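Local coordinates for protein putative cytosine/guanine deaminase (Unidentified, PDB 2PAJ) that catalyses the zinc-dependent hydrolytic deamination of pterins such as isoxanthopterin, turning a 2-amino-4-hydroxypteridine into a 2,4-dihydroxypteridine with release of ammonium, at residues Trp72-His77 with Ile333-Ala338; Leu79-Leu84 with Gly337-Glu342; Thr302-Cys307 with Ala327-Ser332; His306-Asn311 with His351-Ala356. All blocks are in the same frame, centred on the assembly; numbering follows the deposited sequence.

Contact 1. Residues Trp72-His77 with Ile333-Ala338; sequences WVNTHH and IGVDGA. With ZN (zinc ion), chain B.
His76 and Asp336 meet at the zinc ion where the first and last strands of the amidohydrolase (beta/alpha)8 barrel come together. Their side chains run alongside each other toward the metal, ring and carboxylate planes 37° apart; His76 NE2 is 2.3 Å from zinc and Asp336 OD1 2.0 Å. His78 and His248 also bind the zinc, and His285 completes the residues of the site. The close-packed part is the two segments leading up to the metal. Thr75 N donates to Ile333 O at 3.0 Å in a nearly straight bond. With CG anti to its backbone N (chi1 172°), Asn74 reaches across and accepts from Val335 N on OD1 (3.1 Å), the donor lying almost in line with the side-chain C=O. At the other end the segments are joined less directly: a water lies between Val73 O (2.7 Å) and Ile333 N (2.9 Å), accepting from the amide. Asp336 OD2, turned from the metal, bonds to Ser310 OG, a second-shell contact that probably helps to orient the carboxylate. Val335 O lies over one face of the His77 ring, and Gly337 N donates to His77 ND1 at 3.3 Å, tilted 32° from the ring plane.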
loop_
_atom_site.group_PDB
_atom_site.type_symbol
_atom_site.label_atom_id
_atom_site.label_comp_id
_atom_site.label_asym_id
_atom_site.label_seq_id
_atom_site.Cartn_x
_atom_site.Cartn_y
_atom_site.Cartn_z
ATOM N N TRP A 72 1.852 8.570 0.114
ATOM C CA TRP A 72 2.332 7.258 -0.304
ATOM C C TRP A 72 1.217 6.307 -0.722
ATOM O O TRP A 72 0.070 6.422 -0.300
ATOM C CB TRP A 72 3.122 6.567 0.817
ATOM C CG TRP A 72 4.286 7.325 1.352
ATOM C CD1 TRP A 72 4.396 7.907 2.585
ATOM C CD2 TRP A 72 5.484 7.650 0.645
ATOM N NE1 TRP A 72 5.582 8.583 2.683
ATOM C CE2 TRP A 72 6.274 8.444 1.505
ATOM C CE3 TRP A 72 5.970 7.355 -0.639
ATOM C CZ2 TRP A 72 7.528 8.947 1.128
ATOM C CZ3 TRP A 72 7.205 7.850 -1.017
ATOM C CH2 TRP A 72 7.974 8.642 -0.133
ATOM N N VAL A 73 1.591 5.354 -1.562
ATOM C CA VAL A 73 0.694 4.325 -2.048
ATOM C C VAL A 73 1.346 2.988 -1.688
ATOM O O VAL A 73 2.373 2.611 -2.249
ATOM C CB VAL A 73 0.517 4.411 -3.579
ATOM C CG1 VAL A 73 -0.500 3.385 -4.045
ATOM C CG2 VAL A 73 0.081 5.800 -3.967
ATOM N N ASN A 74 0.757 2.291 -0.728
ATOM C CA ASN A 74 1.260 0.995 -0.299
ATOM C C ASN A 74 0.561 -0.069 -1.132
ATOM O O ASN A 74 -0.656 -0.159 -1.118
ATOM C CB ASN A 74 0.960 0.792 1.188
ATOM C CG ASN A 74 1.282 -0.605 1.662
ATOM O OD1 ASN A 74 2.444 -0.981 1.771
ATOM N ND2 ASN A 74 0.245 -1.390 1.940
ATOM N N THR A 75 1.334 -0.872 -1.855
ATOM C CA THR A 75 0.768 -1.899 -2.715
ATOM C C THR A 75 0.798 -3.341 -2.209
ATOM O O THR A 75 0.492 -4.258 -2.966
ATOM C CB THR A 75 1.415 -1.867 -4.105
ATOM O OG1 THR A 75 2.810 -2.161 -4.003
ATOM C CG2 THR A 75 1.244 -0.507 -4.722
ATOM N N HIS A 76 1.160 -3.547 -0.945
ATOM C CA HIS A 76 1.181 -4.888 -0.360
ATOM C C HIS A 76 1.252 -4.822 1.164
ATOM O O HIS A 76 2.028 -4.055 1.717
ATOM C CB HIS A 76 2.345 -5.703 -0.914
ATOM C CG HIS A 76 2.340 -7.128 -0.458
ATOM N ND1 HIS A 76 1.319 -8.000 -0.757
ATOM C CD2 HIS A 76 3.201 -7.814 0.327
ATOM C CE1 HIS A 76 1.547 -9.161 -0.171
ATOM N NE2 HIS A 76 2.683 -9.075 0.495
ATOM N N HIS A 77 0.439 -5.641 1.833
ATOM C CA HIS A 77 0.354 -5.640 3.293
ATOM C C HIS A 77 -0.370 -6.882 3.822
ATOM O O HIS A 77 -0.918 -7.665 3.057
ATOM C CB HIS A 77 -0.434 -4.406 3.737
ATOM C CG HIS A 77 -0.064 -3.891 5.094
ATOM N ND1 HIS A 77 0.366 -4.709 6.118
ATOM C CD2 HIS A 77 -0.102 -2.638 5.608
ATOM C CE1 HIS A 77 0.572 -3.984 7.202
ATOM N NE2 HIS A 77 0.295 -2.724 6.920
ATOM N N ILE A 333 5.917 0.072 -4.182
ATOM C CA ILE A 333 6.428 -0.231 -2.865
ATOM C C ILE A 333 5.357 -0.684 -1.878
ATOM O O ILE A 333 4.224 -0.216 -1.894
ATOM C CB ILE A 333 7.201 0.991 -2.311
ATOM C CG1 ILE A 333 8.386 1.275 -3.226
ATOM C CG2 ILE A 333 7.710 0.722 -0.906
ATOM C CD1 ILE A 333 9.267 2.370 -2.750
ATOM N N GLY A 334 5.730 -1.634 -1.036
ATOM C CA GLY A 334 4.816 -2.129 -0.039
ATOM C C GLY A 334 5.621 -2.526 1.175
ATOM O O GLY A 334 6.831 -2.635 1.117
ATOM N N VAL A 335 4.927 -2.730 2.277
ATOM C CA VAL A 335 5.516 -3.142 3.545
ATOM C C VAL A 335 4.498 -4.189 3.953
ATOM O O VAL A 335 3.333 -3.839 4.136
ATOM C CB VAL A 335 5.500 -1.958 4.565
ATOM C CG1 VAL A 335 5.232 -0.682 3.832
ATOM C CG2 VAL A 335 4.432 -2.148 5.654
ATOM N N ASP A 336 4.862 -5.459 4.082
ATOM C CA ASP A 336 3.802 -6.397 4.441
ATOM C C ASP A 336 3.805 -7.017 5.819
ATOM O O ASP A 336 4.823 -7.501 6.286
ATOM C CB ASP A 336 3.673 -7.505 3.389
ATOM C CG ASP A 336 4.836 -8.493 3.390
ATOM O OD1 ASP A 336 4.562 -9.717 3.419
ATOM O OD2 ASP A 336 6.006 -8.069 3.337
ATOM N N GLY A 337 2.655 -6.999 6.477
ATOM C CA GLY A 337 2.538 -7.598 7.803
ATOM C C GLY A 337 3.682 -7.457 8.791
ATOM O O GLY A 337 4.795 -7.916 8.552
ATOM N N ALA A 338 3.382 -6.831 9.922
ATOM C CA ALA A 338 4.354 -6.613 10.983
ATOM C C ALA A 338 5.013 -7.919 11.445
ATOM O O ALA A 338 5.960 -7.912 12.234
ATOM C CB ALA A 338 3.674 -5.919 12.169
HETATM ZN ZN ZN B . 3.373 -10.628 2.035
HETATM O O HOH W 1 3.869 2.035 -4.465
#

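Contact 2. Residues Leu79-Leu84 with Gly337-Glu342; sequences LFQSLL and GAASNE
Gln81 and Ala339 face each other where a 3-10 turn at Leu79-Leu83, in the loop after the first barrel strand, runs beside the short, weakly bonded helix that starts at Gly337, the closest CA pair being Gln81 and Gly337 at 4.9 Å. The Gln81 side chain carries most of the contact. Its CG is anti to its own carbonyl carbon (chi1 -84°), and the chain extends beyond it, so that the aliphatic part runs along the helix start: CG rests 3.5 Å from Ala339 CB. OE1 lies close to Gly337 CA, where no side chain intervenes, and also near Ala339 CB (3.4 Å). On the other flank, Ala338 CB sits on Gln81 O at 3.5 Å and more loosely on Ser82 CA. Farther along, Leu84 O accepts a CA-H...O contact from Ala339 CA (3.4 Å).

The polar link between the segments is indirect. One water accepts from Ala338 N (2.9 Å) and hydrogen bonds to Ser82 OG (3.0 Å), tying the helix start to the turn. Within the helix, Gly337 O receives both Ser340 N and Asn341 N. Gln81 probably binds the substrate, and its side chain approaches the zinc ligand His78. The interface is therefore made of van der Waals contact, a CA-H...O contact and one water bridge; no direct hydrogen bond joins the segments. This implies that Gly337 and Ala339 let the stem and carbonyl of the glutamine approach closely and probably help to place it, together with Phe80 and Tyr139.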
loop_
_atom_site.group_PDB
_atom_site.type_symbol
_atom_site.label_atom_id
_atom_site.label_comp_id
_atom_site.label_asym_id
_atom_site.label_seq_id
_atom_site.Cartn_x
_atom_site.Cartn_y
_atom_site.Cartn_z
ATOM N N LEU A 79 -2.369 -6.617 7.189
ATOM C CA LEU A 79 -2.821 -5.941 8.406
ATOM C C LEU A 79 -3.161 -6.751 9.653
ATOM O O LEU A 79 -3.076 -6.224 10.759
ATOM C CB LEU A 79 -4.012 -5.011 8.104
ATOM C CG LEU A 79 -3.847 -3.541 7.668
ATOM C CD1 LEU A 79 -2.666 -2.905 8.386
ATOM C CD2 LEU A 79 -3.645 -3.459 6.180
ATOM N N PHE A 80 -3.553 -8.011 9.516
ATOM C CA PHE A 80 -3.894 -8.757 10.722
ATOM C C PHE A 80 -2.637 -8.979 11.546
ATOM O O PHE A 80 -2.688 -9.026 12.782
ATOM C CB PHE A 80 -4.592 -10.081 10.378
ATOM C CG PHE A 80 -3.670 -11.186 9.936
ATOM C CD1 PHE A 80 -3.141 -12.081 10.864
ATOM C CD2 PHE A 80 -3.397 -11.380 8.588
ATOM C CE1 PHE A 80 -2.366 -13.154 10.459
ATOM C CE2 PHE A 80 -2.621 -12.450 8.164
ATOM C CZ PHE A 80 -2.102 -13.348 9.106
ATOM N N GLN A 81 -1.508 -9.066 10.843
ATOM C CA GLN A 81 -0.203 -9.272 11.454
ATOM C C GLN A 81 0.237 -8.127 12.356
ATOM O O GLN A 81 1.225 -8.241 13.068
ATOM C CB GLN A 81 0.829 -9.507 10.356
ATOM C CG GLN A 81 0.879 -10.937 9.904
ATOM C CD GLN A 81 1.478 -11.106 8.537
ATOM O OE1 GLN A 81 2.518 -10.528 8.217
ATOM N NE2 GLN A 81 0.824 -11.914 7.712
ATOM N N SER A 82 -0.505 -7.027 12.333
ATOM C CA SER A 82 -0.171 -5.880 13.154
ATOM C C SER A 82 -0.269 -6.182 14.641
ATOM O O SER A 82 0.100 -5.362 15.483
ATOM C CB SER A 82 -1.068 -4.704 12.788
ATOM O OG SER A 82 -0.761 -4.252 11.481
ATOM N N LEU A 83 -0.777 -7.366 14.963
ATOM C CA LEU A 83 -0.894 -7.794 16.352
ATOM C C LEU A 83 -0.030 -9.022 16.535
ATOM O O LEU A 83 -0.088 -9.687 17.561
ATOM C CB LEU A 83 -2.342 -8.125 16.721
ATOM C CG LEU A 83 -3.321 -6.974 16.983
ATOM C CD1 LEU A 83 -4.686 -7.575 17.236
ATOM C CD2 LEU A 83 -2.889 -6.122 18.173
ATOM N N LEU A 84 0.776 -9.302 15.516
ATOM C CA LEU A 84 1.692 -10.436 15.501
ATOM C C LEU A 84 3.080 -9.933 15.108
ATOM O O LEU A 84 3.883 -10.677 14.541
ATOM C CB LEU A 84 1.221 -11.481 14.487
ATOM C CG LEU A 84 -0.217 -12.008 14.583
ATOM C CD1 LEU A 84 -0.524 -12.857 13.366
ATOM C CD2 LEU A 84 -0.400 -12.815 15.864
ATOM N N GLY A 337 2.655 -6.999 6.477
ATOM C CA GLY A 337 2.538 -7.598 7.803
ATOM C C GLY A 337 3.682 -7.457 8.791
ATOM O O GLY A 337 4.795 -7.916 8.552
ATOM N N ALA A 338 3.382 -6.831 9.922
ATOM C CA ALA A 338 4.354 -6.613 10.983
ATOM C C ALA A 338 5.013 -7.919 11.445
ATOM O O ALA A 338 5.960 -7.912 12.234
ATOM C CB ALA A 338 3.674 -5.919 12.169
ATOM N N ALA A 339 4.522 -9.045 10.951
ATOM C CA ALA A 339 5.082 -10.324 11.360
ATOM C C ALA A 339 6.420 -10.550 10.690
ATOM O O ALA A 339 7.253 -11.315 11.168
ATOM C CB ALA A 339 4.124 -11.454 11.014
ATOM N N SER A 340 6.618 -9.861 9.581
ATOM C CA SER A 340 7.841 -9.986 8.821
ATOM C C SER A 340 8.558 -8.645 8.737
ATOM O O SER A 340 9.728 -8.579 8.397
ATOM C CB SER A 340 7.502 -10.489 7.425
ATOM O OG SER A 340 8.666 -10.621 6.642
ATOM N N ASN A 341 7.840 -7.582 9.065
ATOM C CA ASN A 341 8.380 -6.239 9.011
ATOM C C ASN A 341 7.863 -5.427 10.195
ATOM O O ASN A 341 6.780 -4.858 10.138
ATOM C CB ASN A 341 7.960 -5.593 7.689
ATOM C CG ASN A 341 8.542 -4.216 7.494
ATOM O OD1 ASN A 341 8.219 -3.543 6.524
ATOM N ND2 ASN A 341 9.399 -3.789 8.406
ATOM N N GLU A 342 8.656 -5.390 11.260
ATOM C CA GLU A 342 8.326 -4.669 12.489
ATOM C C GLU A 342 8.146 -3.170 12.266
ATOM O O GLU A 342 7.525 -2.492 13.081
ATOM C CB GLU A 342 9.419 -4.864 13.553
ATOM C CG GLU A 342 9.612 -6.281 14.116
ATOM C CD GLU A 342 10.177 -7.288 13.108
ATOM O OE1 GLU A 342 10.939 -6.900 12.196
ATOM O OE2 GLU A 342 9.868 -8.489 13.242
HETATM O O HOH W 2 0.573 -6.055 9.514
#

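Contact 3. Residues Thr302-Cys307 with Ala327-Ser332; sequences TGVAHC and AGVPVS
Val304 O is gripped twice by a single residue, Ser332, which sends it both its backbone N (2.9 Å) and its hydroxyl OG (2.8 Å). The hydroxyl arrives tilted 30° from the carbonyl plane. Ser332 OG can do this because it is tucked between its own backbone N and carbonyl carbon (chi1 66°), which folds it back over the strand; OG also hydrogen bonds to Thr75 OG1. Val304 N donates to Pro330 O at 3.0 Å and His306 N to Ser332 O at 2.7 Å, completing a parallel pairing with Val304 opposite Val331 and Ala305 opposite Ser332. These are the seventh and eighth strands of the (beta/alpha)8 barrel. Ala305 and Ser332 share the face turned to the barrel interior, where the Ala305 side chain lies close to that of the zinc ligand His76. Val304 and Val331 occupy the other face, CG2 to CG2 at 4.1 Å, and are covered by helix 324-327 through Met324 and Ala325. That helix ends in a Schellman motif with Gly328 as its C-prime residue. Just beyond, the Val329 side chain lies roughly perpendicular to that of Val304, its CG2 4.2 Å from Val304 CG1 and 3.5 Å from Thr302 O.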
loop_
_atom_site.group_PDB
_atom_site.type_symbol
_atom_site.label_atom_id
_atom_site.label_comp_id
_atom_site.label_asym_id
_atom_site.label_seq_id
_atom_site.Cartn_x
_atom_site.Cartn_y
_atom_site.Cartn_z
ATOM N N THR A 302 3.697 -6.698 -16.268
ATOM C CA THR A 302 3.366 -7.163 -14.925
ATOM C C THR A 302 4.223 -6.402 -13.918
ATOM O O THR A 302 5.438 -6.301 -14.078
ATOM C CB THR A 302 3.666 -8.648 -14.781
ATOM O OG1 THR A 302 3.219 -9.338 -15.950
ATOM C CG2 THR A 302 2.969 -9.211 -13.569
ATOM N N GLY A 303 3.587 -5.868 -12.884
ATOM C CA GLY A 303 4.309 -5.107 -11.884
ATOM C C GLY A 303 4.777 -5.914 -10.692
ATOM O O GLY A 303 4.499 -7.107 -10.578
ATOM N N VAL A 304 5.512 -5.257 -9.803
ATOM C CA VAL A 304 6.018 -5.901 -8.601
ATOM C C VAL A 304 5.766 -4.977 -7.418
ATOM O O VAL A 304 5.694 -3.766 -7.575
ATOM C CB VAL A 304 7.553 -6.181 -8.686
ATOM C CG1 VAL A 304 7.878 -7.047 -9.899
ATOM C CG2 VAL A 304 8.319 -4.873 -8.750
ATOM N N ALA A 305 5.599 -5.569 -6.243
ATOM C CA ALA A 305 5.391 -4.829 -5.006
ATOM C C ALA A 305 6.670 -5.111 -4.241
ATOM O O ALA A 305 6.836 -6.178 -3.638
ATOM C CB ALA A 305 4.188 -5.365 -4.244
ATOM N N HIS A 306 7.584 -4.150 -4.291
ATOM C CA HIS A 306 8.876 -4.272 -3.636
ATOM C C HIS A 306 8.784 -4.047 -2.133
ATOM O O HIS A 306 8.314 -3.010 -1.687
ATOM C CB HIS A 306 9.839 -3.269 -4.253
ATOM C CG HIS A 306 11.222 -3.351 -3.708
ATOM N ND1 HIS A 306 11.965 -2.231 -3.415
ATOM C CD2 HIS A 306 11.992 -4.416 -3.389
ATOM C CE1 HIS A 306 13.137 -2.604 -2.934
ATOM N NE2 HIS A 306 13.177 -3.924 -2.906
ATOM N N CYS A 307 9.240 -5.027 -1.359
ATOM C CA CYS A 307 9.216 -4.940 0.104
ATOM C C CYS A 307 10.579 -5.301 0.707
ATOM O O CYS A 307 10.782 -6.429 1.150
ATOM C CB CYS A 307 8.135 -5.876 0.680
ATOM S SG CYS A 307 6.448 -5.588 0.061
ATOM N N ALA A 327 14.584 -2.884 -16.939
ATOM C CA ALA A 327 13.951 -3.715 -17.944
ATOM C C ALA A 327 12.652 -3.044 -18.360
ATOM O O ALA A 327 12.143 -3.280 -19.450
ATOM C CB ALA A 327 13.676 -5.091 -17.377
ATOM N N GLY A 328 12.119 -2.201 -17.486
ATOM C CA GLY A 328 10.893 -1.513 -17.816
ATOM C C GLY A 328 9.671 -2.011 -17.074
ATOM O O GLY A 328 8.573 -1.501 -17.283
ATOM N N VAL A 329 9.833 -2.995 -16.205
ATOM C CA VAL A 329 8.676 -3.480 -15.489
ATOM C C VAL A 329 8.301 -2.509 -14.371
ATOM O O VAL A 329 9.171 -2.012 -13.657
ATOM C CB VAL A 329 8.921 -4.901 -14.918
ATOM C CG1 VAL A 329 10.332 -5.340 -15.212
ATOM C CG2 VAL A 329 8.636 -4.937 -13.424
ATOM N N PRO A 330 6.994 -2.209 -14.224
ATOM C CA PRO A 330 6.517 -1.295 -13.182
ATOM C C PRO A 330 6.857 -1.761 -11.765
ATOM O O PRO A 330 6.637 -2.918 -11.399
ATOM C CB PRO A 330 5.008 -1.211 -13.442
ATOM C CG PRO A 330 4.700 -2.443 -14.215
ATOM C CD PRO A 330 5.887 -2.600 -15.114
ATOM N N VAL A 331 7.395 -0.835 -10.979
ATOM C CA VAL A 331 7.813 -1.098 -9.612
ATOM C C VAL A 331 7.021 -0.266 -8.611
ATOM O O VAL A 331 6.899 0.948 -8.754
ATOM C CB VAL A 331 9.319 -0.778 -9.450
ATOM C CG1 VAL A 331 9.758 -1.001 -8.012
ATOM C CG2 VAL A 331 10.139 -1.630 -10.415
ATOM N N SER A 332 6.471 -0.928 -7.602
ATOM C CA SER A 332 5.709 -0.244 -6.569
ATOM C C SER A 332 6.282 -0.655 -5.225
ATOM O O SER A 332 7.044 -1.612 -5.132
ATOM C CB SER A 332 4.212 -0.602 -6.645
ATOM O OG SER A 332 3.954 -1.968 -6.356
#

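Contact 4. Residues His306-Asn311 with His351-Ala356; sequences HCPQSN and HMTWLA
Pro308 lays its ring against the stem of Met352, CB to CG at 3.6 Å, the two side chains overlapping head to tail. Met352 CG is anti to the backbone N (chi1 -177°), which holds its first methylenes against the proline before the chain bends and turns off. Gln309 adds a second aliphatic layer, its CG 3.9 Å from Met352 CB. Beside Met352, Thr353 also meets the proline, with OG1 3.5 Å from Pro308 CG; that hydroxyl is already committed to Glu349 O, one turn back in its own helix. The Thr353 methyl CG2 instead meets the His306 ring at its edge, in the ring plane, 3.7 Å from ND1. Over a face of the same imidazole sits Pro308 CD, 3.6 Å above the centre, so the proline touches both the imidazole face and the helix. The short helix 308-312 follows the seventh barrel strand, with Cys307 as N-cap, and here it packs on helix 346-359, which follows the last strand. Gln309 N makes a weak hydrogen bond to Glu349 OE2, earlier in helix 346-359. No hydrogen bond joins the two segments themselves, which implies that between them the fit rests largely on van der Waals contact.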
loop_
_atom_site.group_PDB
_atom_site.type_symbol
_atom_site.label_atom_id
_atom_site.label_comp_id
_atom_site.label_asym_id
_atom_site.label_seq_id
_atom_site.Cartn_x
_atom_site.Cartn_y
_atom_site.Cartn_z
ATOM N N HIS A 306 7.584 -4.150 -4.291
ATOM C CA HIS A 306 8.876 -4.272 -3.636
ATOM C C HIS A 306 8.784 -4.047 -2.133
ATOM O O HIS A 306 8.314 -3.010 -1.687
ATOM C CB HIS A 306 9.839 -3.269 -4.253
ATOM C CG HIS A 306 11.222 -3.351 -3.708
ATOM N ND1 HIS A 306 11.965 -2.231 -3.415
ATOM C CD2 HIS A 306 11.992 -4.416 -3.389
ATOM C CE1 HIS A 306 13.137 -2.604 -2.934
ATOM N NE2 HIS A 306 13.177 -3.924 -2.906
ATOM N N CYS A 307 9.240 -5.027 -1.359
ATOM C CA CYS A 307 9.216 -4.940 0.104
ATOM C C CYS A 307 10.579 -5.301 0.707
ATOM O O CYS A 307 10.782 -6.429 1.150
ATOM C CB CYS A 307 8.135 -5.876 0.680
ATOM S SG CYS A 307 6.448 -5.588 0.061
ATOM N N PRO A 308 11.515 -4.337 0.746
ATOM C CA PRO A 308 12.860 -4.539 1.288
ATOM C C PRO A 308 12.984 -5.015 2.747
ATOM O O PRO A 308 13.587 -6.057 2.999
ATOM C CB PRO A 308 13.536 -3.193 1.025
ATOM C CG PRO A 308 12.401 -2.234 1.022
ATOM C CD PRO A 308 11.359 -2.960 0.244
ATOM N N GLN A 309 12.434 -4.267 3.702
ATOM C CA GLN A 309 12.517 -4.650 5.117
ATOM C C GLN A 309 11.998 -6.058 5.397
ATOM O O GLN A 309 12.516 -6.766 6.253
ATOM C CB GLN A 309 11.747 -3.661 5.985
ATOM C CG GLN A 309 12.372 -2.291 6.053
ATOM C CD GLN A 309 11.528 -1.316 6.837
ATOM O OE1 GLN A 309 10.403 -1.003 6.447
ATOM N NE2 GLN A 309 12.062 -0.824 7.946
ATOM N N SER A 310 10.963 -6.454 4.672
ATOM C CA SER A 310 10.382 -7.773 4.841
ATOM C C SER A 310 11.233 -8.804 4.100
ATOM O O SER A 310 11.584 -9.847 4.649
ATOM C CB SER A 310 8.962 -7.770 4.297
ATOM O OG SER A 310 8.244 -8.914 4.742
ATOM N N ASN A 311 11.571 -8.502 2.849
ATOM C CA ASN A 311 12.381 -9.403 2.032
ATOM C C ASN A 311 13.746 -9.697 2.643
ATOM O O ASN A 311 14.439 -10.620 2.213
ATOM C CB ASN A 311 12.555 -8.840 0.612
ATOM C CG ASN A 311 11.257 -8.839 -0.180
ATOM O OD1 ASN A 311 10.333 -9.614 0.099
ATOM N ND2 ASN A 311 11.187 -7.973 -1.189
ATOM N N HIS A 351 12.958 4.423 3.047
ATOM C CA HIS A 351 14.319 4.669 3.487
ATOM C C HIS A 351 15.213 3.478 3.165
ATOM O O HIS A 351 16.347 3.633 2.711
ATOM C CB HIS A 351 14.331 4.913 4.984
ATOM C CG HIS A 351 15.658 5.356 5.507
ATOM N ND1 HIS A 351 16.112 5.018 6.762
ATOM C CD2 HIS A 351 16.609 6.150 4.965
ATOM C CE1 HIS A 351 17.283 5.586 6.973
ATOM N NE2 HIS A 351 17.608 6.279 5.899
ATOM N N MET A 352 14.691 2.289 3.424
ATOM C CA MET A 352 15.417 1.056 3.173
ATOM C C MET A 352 15.585 0.832 1.672
ATOM O O MET A 352 16.609 0.316 1.219
ATOM C CB MET A 352 14.660 -0.120 3.802
ATOM C CG MET A 352 15.355 -1.477 3.678
ATOM S SD MET A 352 16.854 -1.657 4.658
ATOM C CE MET A 352 18.104 -1.534 3.403
ATOM N N THR A 353 14.570 1.223 0.907
ATOM C CA THR A 353 14.585 1.077 -0.540
ATOM C C THR A 353 15.706 1.918 -1.130
ATOM O O THR A 353 16.500 1.440 -1.941
ATOM C CB THR A 353 13.261 1.544 -1.137
ATOM O OG1 THR A 353 12.185 0.937 -0.426
ATOM C CG2 THR A 353 13.166 1.155 -2.595
ATOM N N TRP A 354 15.761 3.177 -0.717
ATOM C CA TRP A 354 16.787 4.084 -1.200
ATOM C C TRP A 354 18.194 3.621 -0.832
ATOM O O TRP A 354 19.083 3.605 -1.681
ATOM C CB TRP A 354 16.547 5.484 -0.646
ATOM C CG TRP A 354 17.557 6.495 -1.097
ATOM C CD1 TRP A 354 17.808 6.911 -2.382
ATOM C CD2 TRP A 354 18.445 7.233 -0.256
ATOM N NE1 TRP A 354 18.798 7.861 -2.384
ATOM C CE2 TRP A 354 19.208 8.079 -1.097
ATOM C CE3 TRP A 354 18.674 7.255 1.125
ATOM C CZ2 TRP A 354 20.182 8.953 -0.601
ATOM C CZ3 TRP A 354 19.638 8.113 1.619
ATOM C CH2 TRP A 354 20.389 8.958 0.751
ATOM N N LEU A 355 18.396 3.247 0.429
ATOM C CA LEU A 355 19.711 2.791 0.878
ATOM C C LEU A 355 20.194 1.590 0.098
ATOM O O LEU A 355 21.353 1.530 -0.302
ATOM C CB LEU A 355 19.696 2.455 2.368
ATOM C CG LEU A 355 19.639 3.640 3.340
ATOM C CD1 LEU A 355 19.694 3.136 4.769
ATOM C CD2 LEU A 355 20.801 4.577 3.082
ATOM N N ALA A 356 19.305 0.629 -0.113
ATOM C CA ALA A 356 19.643 -0.572 -0.859
ATOM C C ALA A 356 19.981 -0.230 -2.310
ATOM O O ALA A 356 20.806 -0.897 -2.934
ATOM C CB ALA A 356 18.501 -1.538 -0.809
#

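Overall arrangement
All four contacts gather where the last strands of the barrel, 303-306 and 331-333, meet the first, 67-73. Contact 1 is nearest the chain centre, about 4 Å away centre to centre; its centre lies 11 Å from those of contacts 2 and 4 and 13 Å from that of contact 3. Contacts 1 and 2 share Gly337 and Ala338, contacts 3 and 4 His306 and Cys307; contacts 2 and 3, 23 Å apart between centres, do not touch. In sequence, contact 3 falls within the spans of contacts 1 and 2, while contact 4 crosses both. Strand 331-333 runs on to helices 337-340 and 346-359, and Ser310 of helix 308-312 bonds to Ser340, bringing sequence-distant residues together around the zinc.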